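N-acylglucosamine 2-epimerase (Marinomonas mediterranea, PDB 5X32) catalyses the reversible isomerization of D-mannose to D-fructose and, less efficiently, acts on D-lyxose, but does not use D-glucose. Local coordinates at residues R88-W98 and G102-Y113. Sequence-based numbering, arbitrary orientation.
Sequences RHQSQSGGYVW and GGTNLDETNHCY. With PO4 (phosphate ion), chain C.
Trp-98 and Asp-107 bring the two backbones together through one hydrogen bond, Trp-98 N to Asp-107 O at 2.9 Å. Arg-88 grips the turn of a beta hairpin and the start of the strand after it. Its NE and NH2 both reach Gly-102 O, with NH2 to O at 2.8 Å. Its NH1 and NH2 meet Asn-105 OD1 end-on, NH1 to OD1 at 2.6 Å. All four bonds lie close to the guanidinium plane, and the Asn-105 amide is nearly coplanar with it, at 25°. The Arg-88 chain is bent at chi2 (48°), which turns its end toward these two acceptors. A methionine here would probably leave Gly-102 O and Asn-105 OD1 without these donors and the Asn-105 amide freer to turn. Val-97 CG2 packs against Asn-105 ND2 at 3.3 Å, the two side chains crossing at about a right angle. At the other end, the six-membered ring of Trp-98 stacks face-to-face on the His-111 ring, centroids 4.0 Å apart and planes at 24°. His-111 CD2 sits over the indole, and His-111 CB adds a CH-pi contact to the same six-membered ring. Tyr-113 CD1 approaches Trp-98 CH2 at the indole edge, at 4.0 Å. Asp-107 OD1 accepts from Thr-109 N and Thr-109 OG1; the backbone bond makes an Asx turn. Leu-106 and Asp-107 form a classic beta bulge opposite Leu-99. Segment 88-98 thus packs on the outgoing arm of the hairpin, strands 99-101 and 104-111, between helices 72-89 and 112-127. The Tyr-113 hydroxyl meets a phosphate ion, probably from the crystallisation liquor, also hydrogen-bonded to His-178. The Tyr-113 side chain is about 6 Å from that of His-380 and about 7 Å from that of His-251, probable proton donor/acceptors in the (alpha/alpha)6 barrel of this epimerase family.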
loop_
_atom_site.group_PDB
_atom_site.type_symbol
_atom_site.label_atom_id
_atom_site.label_comp_id
_atom_site.label_asym_id
_atom_site.label_seq_id
_atom_site.Cartn_x
_atom_site.Cartn_y
_atom_site.Cartn_z
ATOM N N ARG A 88 11.277 1.313 -19.786
ATOM C CA ARG A 88 12.411 0.725 -19.095
ATOM C C ARG A 88 11.995 -0.527 -18.340
ATOM O O ARG A 88 12.710 -1.537 -18.381
ATOM C CB ARG A 88 13.047 1.740 -18.146
ATOM C CG ARG A 88 14.254 1.212 -17.429
ATOM C CD ARG A 88 15.195 0.556 -18.385
ATOM N NE ARG A 88 16.411 0.077 -17.745
ATOM C CZ ARG A 88 16.586 -1.195 -17.414
ATOM N NH1 ARG A 88 15.619 -2.069 -17.675
ATOM N NH2 ARG A 88 17.714 -1.596 -16.839
ATOM N N HIS A 89 10.861 -0.457 -17.637
ATOM C CA HIS A 89 10.432 -1.577 -16.804
ATOM C C HIS A 89 9.706 -2.632 -17.612
ATOM O O HIS A 89 9.890 -3.836 -17.377
ATOM C CB HIS A 89 9.538 -1.113 -15.635
ATOM C CG HIS A 89 10.312 -0.679 -14.434
ATOM N ND1 HIS A 89 10.913 -1.573 -13.576
ATOM C CD2 HIS A 89 10.583 0.552 -13.946
ATOM C CE1 HIS A 89 11.536 -0.909 -12.618
ATOM N NE2 HIS A 89 11.353 0.383 -12.820
ATOM N N GLN A 90 8.881 -2.189 -18.561
ATOM C CA GLN A 90 8.064 -3.142 -19.301
ATOM C C GLN A 90 8.915 -3.824 -20.351
ATOM O O GLN A 90 9.195 -3.255 -21.401
ATOM C CB GLN A 90 6.874 -2.479 -19.983
ATOM C CG GLN A 90 5.816 -3.493 -20.418
ATOM C CD GLN A 90 4.756 -2.882 -21.327
ATOM O OE1 GLN A 90 4.827 -1.705 -21.698
ATOM N NE2 GLN A 90 3.758 -3.679 -21.674
ATOM N N SER A 91 9.299 -5.056 -20.054
ATOM C CA SER A 91 10.079 -5.870 -20.955
ATOM C C SER A 91 9.267 -6.646 -21.977
ATOM O O SER A 91 8.036 -6.676 -21.965
ATOM C CB SER A 91 10.941 -6.868 -20.184
ATOM O OG SER A 91 10.156 -7.938 -19.694
ATOM N N GLN A 92 10.052 -7.218 -22.880
ATOM C CA GLN A 92 9.740 -8.225 -23.884
ATOM C C GLN A 92 8.439 -8.988 -23.723
ATOM O O GLN A 92 7.465 -8.792 -24.454
ATOM C CB GLN A 92 10.878 -9.264 -23.872
ATOM C CG GLN A 92 12.334 -8.725 -23.665
ATOM C CD GLN A 92 12.585 -7.293 -24.162
ATOM O OE1 GLN A 92 12.579 -7.040 -25.368
ATOM N NE2 GLN A 92 12.850 -6.368 -23.239
ATOM N N SER A 93 8.469 -9.856 -22.716
ATOM C CA SER A 93 7.430 -10.819 -22.394
ATOM C C SER A 93 6.142 -10.257 -21.821
ATOM O O SER A 93 5.248 -11.022 -21.437
ATOM C CB SER A 93 8.007 -11.817 -21.395
ATOM O OG SER A 93 9.340 -12.136 -21.743
ATOM N N GLY A 94 6.029 -8.935 -21.750
ATOM C CA GLY A 94 4.868 -8.337 -21.111
ATOM C C GLY A 94 5.045 -8.193 -19.606
ATOM O O GLY A 94 4.238 -7.541 -18.940
ATOM N N GLY A 95 6.079 -8.836 -19.064
ATOM C CA GLY A 95 6.350 -8.780 -17.640
ATOM C C GLY A 95 7.126 -7.513 -17.340
ATOM O O GLY A 95 7.547 -6.817 -18.261
ATOM N N TYR A 96 7.315 -7.212 -16.057
ATOM C CA TYR A 96 8.014 -5.993 -15.665
ATOM C C TYR A 96 9.261 -6.296 -14.871
ATOM O O TYR A 96 9.265 -7.164 -14.000
ATOM C CB TYR A 96 7.098 -5.078 -14.858
ATOM C CG TYR A 96 5.998 -4.470 -15.695
ATOM C CD1 TYR A 96 4.903 -5.234 -16.106
ATOM C CD2 TYR A 96 6.047 -3.135 -16.077
ATOM C CE1 TYR A 96 3.892 -4.688 -16.872
ATOM C CE2 TYR A 96 5.034 -2.576 -16.841
ATOM C CZ TYR A 96 3.956 -3.359 -17.234
ATOM O OH TYR A 96 2.942 -2.812 -17.991
ATOM N N VAL A 97 10.329 -5.577 -15.203
ATOM C CA VAL A 97 11.591 -5.695 -14.493
ATOM C C VAL A 97 11.377 -5.304 -13.015
ATOM O O VAL A 97 10.846 -4.230 -12.705
ATOM C CB VAL A 97 12.676 -4.817 -15.160
ATOM C CG1 VAL A 97 13.979 -4.853 -14.366
ATOM C CG2 VAL A 97 12.909 -5.288 -16.591
ATOM N N TRP A 98 11.751 -6.210 -12.118
ATOM C CA TRP A 98 11.539 -6.039 -10.683
ATOM C C TRP A 98 12.606 -5.114 -10.126
ATOM O O TRP A 98 12.309 -4.176 -9.373
ATOM C CB TRP A 98 11.548 -7.409 -10.000
ATOM C CG TRP A 98 11.264 -7.460 -8.525
ATOM C CD1 TRP A 98 12.135 -7.810 -7.523
ATOM C CD2 TRP A 98 10.018 -7.164 -7.882
ATOM N NE1 TRP A 98 11.501 -7.769 -6.314
ATOM C CE2 TRP A 98 10.201 -7.372 -6.501
ATOM C CE3 TRP A 98 8.763 -6.753 -8.341
ATOM C CZ2 TRP A 98 9.183 -7.171 -5.576
ATOM C CZ3 TRP A 98 7.758 -6.549 -7.418
ATOM C CH2 TRP A 98 7.977 -6.757 -6.049
ATOM N N GLY A 102 20.745 1.176 -13.884
ATOM C CA GLY A 102 21.039 1.761 -15.174
ATOM C C GLY A 102 20.438 0.976 -16.327
ATOM O O GLY A 102 19.233 0.701 -16.356
ATOM N N GLY A 103 21.281 0.585 -17.276
ATOM C CA GLY A 103 20.786 -0.144 -18.419
ATOM C C GLY A 103 20.767 -1.638 -18.174
ATOM O O GLY A 103 20.386 -2.407 -19.055
ATOM N N THR A 104 21.176 -2.050 -16.977
ATOM C CA THR A 104 21.193 -3.461 -16.609
ATOM C C THR A 104 20.005 -3.885 -15.728
ATOM O O THR A 104 19.653 -3.209 -14.766
ATOM C CB THR A 104 22.489 -3.811 -15.868
ATOM O OG1 THR A 104 23.610 -3.495 -16.696
ATOM C CG2 THR A 104 22.527 -5.287 -15.521
ATOM N N ASN A 105 19.393 -5.015 -16.055
ATOM C CA ASN A 105 18.403 -5.600 -15.167
ATOM C C ASN A 105 19.045 -6.481 -14.112
ATOM O O ASN A 105 19.855 -7.356 -14.427
ATOM C CB ASN A 105 17.373 -6.424 -15.932
ATOM C CG ASN A 105 16.605 -5.613 -16.948
ATOM O OD1 ASN A 105 16.672 -4.384 -16.980
ATOM N ND2 ASN A 105 15.799 -6.303 -17.731
ATOM N N LEU A 106 18.644 -6.265 -12.859
ATOM C CA LEU A 106 19.183 -7.008 -11.732
ATOM C C LEU A 106 18.281 -8.187 -11.405
ATOM O O LEU A 106 18.752 -9.275 -11.052
ATOM C CB LEU A 106 19.296 -6.119 -10.506
ATOM C CG LEU A 106 20.230 -4.915 -10.538
ATOM C CD1 LEU A 106 20.064 -4.154 -9.241
ATOM C CD2 LEU A 106 21.672 -5.344 -10.757
ATOM N N ASP A 107 16.978 -7.943 -11.492
ATOM C CA ASP A 107 15.985 -8.962 -11.211
ATOM C C ASP A 107 14.814 -8.862 -12.177
ATOM O O ASP A 107 14.135 -7.821 -12.236
ATOM C CB ASP A 107 15.499 -8.836 -9.766
ATOM C CG ASP A 107 14.928 -10.126 -9.237
ATOM O OD1 ASP A 107 14.768 -11.075 -10.026
ATOM O OD2 ASP A 107 14.671 -10.208 -8.016
ATOM N N GLU A 108 14.567 -9.946 -12.908
ATOM C CA GLU A 108 13.522 -9.953 -13.916
ATOM C C GLU A 108 12.380 -10.878 -13.518
ATOM O O GLU A 108 11.469 -11.129 -14.310
ATOM C CB GLU A 108 14.096 -10.376 -15.274
ATOM C CG GLU A 108 15.255 -9.509 -15.735
ATOM C CD GLU A 108 15.706 -9.821 -17.150
ATOM O OE1 GLU A 108 16.884 -10.209 -17.342
ATOM O OE2 GLU A 108 14.874 -9.673 -18.068
ATOM N N THR A 109 12.421 -11.369 -12.285
ATOM C CA THR A 109 11.357 -12.226 -11.782
ATOM C C THR A 109 10.034 -11.490 -11.796
ATOM O O THR A 109 9.969 -10.291 -11.536
ATOM C CB THR A 109 11.615 -12.713 -10.369
ATOM O OG1 THR A 109 12.835 -13.457 -10.339
ATOM C CG2 THR A 109 10.494 -13.622 -9.942
ATOM N N ASN A 110 8.986 -12.217 -12.144
ATOM C CA ASN A 110 7.649 -11.671 -12.172
ATOM C C ASN A 110 6.932 -11.854 -10.842
ATOM O O ASN A 110 6.629 -12.971 -10.424
ATOM C CB ASN A 110 6.869 -12.312 -13.301
ATOM C CG ASN A 110 7.375 -11.876 -14.634
ATOM O OD1 ASN A 110 7.201 -10.715 -15.028
ATOM N ND2 ASN A 110 8.037 -12.785 -15.337
ATOM N N HIS A 111 6.706 -10.743 -10.154
ATOM C CA HIS A 111 5.988 -10.770 -8.893
ATOM C C HIS A 111 4.558 -10.289 -9.071
ATOM O O HIS A 111 4.324 -9.238 -9.658
ATOM C CB HIS A 111 6.706 -9.907 -7.871
ATOM C CG HIS A 111 8.027 -10.461 -7.444
ATOM N ND1 HIS A 111 8.193 -11.180 -6.278
ATOM C CD2 HIS A 111 9.246 -10.413 -8.033
ATOM C CE1 HIS A 111 9.458 -11.547 -6.166
ATOM N NE2 HIS A 111 10.119 -11.087 -7.215
ATOM N N CYS A 112 3.602 -11.027 -8.521
ATOM C CA CYS A 112 2.212 -10.613 -8.600
ATOM C C CYS A 112 2.028 -9.261 -7.908
ATOM O O CYS A 112 1.296 -8.390 -8.403
ATOM C CB CYS A 112 1.307 -11.666 -7.965
ATOM S SG CYS A 112 -0.438 -11.222 -8.039
ATOM N N TYR A 113 2.746 -9.082 -6.796
ATOM C CA TYR A 113 2.758 -7.822 -6.059
ATOM C C TYR A 113 3.052 -6.618 -6.983
ATOM O O TYR A 113 2.305 -5.608 -7.020
ATOM C CB TYR A 113 3.812 -7.925 -4.953
ATOM C CG TYR A 113 3.856 -6.787 -3.953
ATOM C CD1 TYR A 113 4.595 -5.634 -4.206
ATOM C CD2 TYR A 113 3.199 -6.881 -2.736
ATOM C CE1 TYR A 113 4.636 -4.608 -3.295
ATOM C CE2 TYR A 113 3.246 -5.856 -1.819
ATOM C CZ TYR A 113 3.961 -4.726 -2.103
ATOM O OH TYR A 113 4.007 -3.708 -1.194
HETATM P P PO4 C . 2.743 -4.060 2.257
HETATM O O1 PO4 C . 2.508 -5.511 1.896
HETATM O O2 PO4 C . 3.677 -3.990 3.455
HETATM O O3 PO4 C . 1.462 -3.325 2.616
HETATM O O4 PO4 C . 3.341 -3.412 1.034
#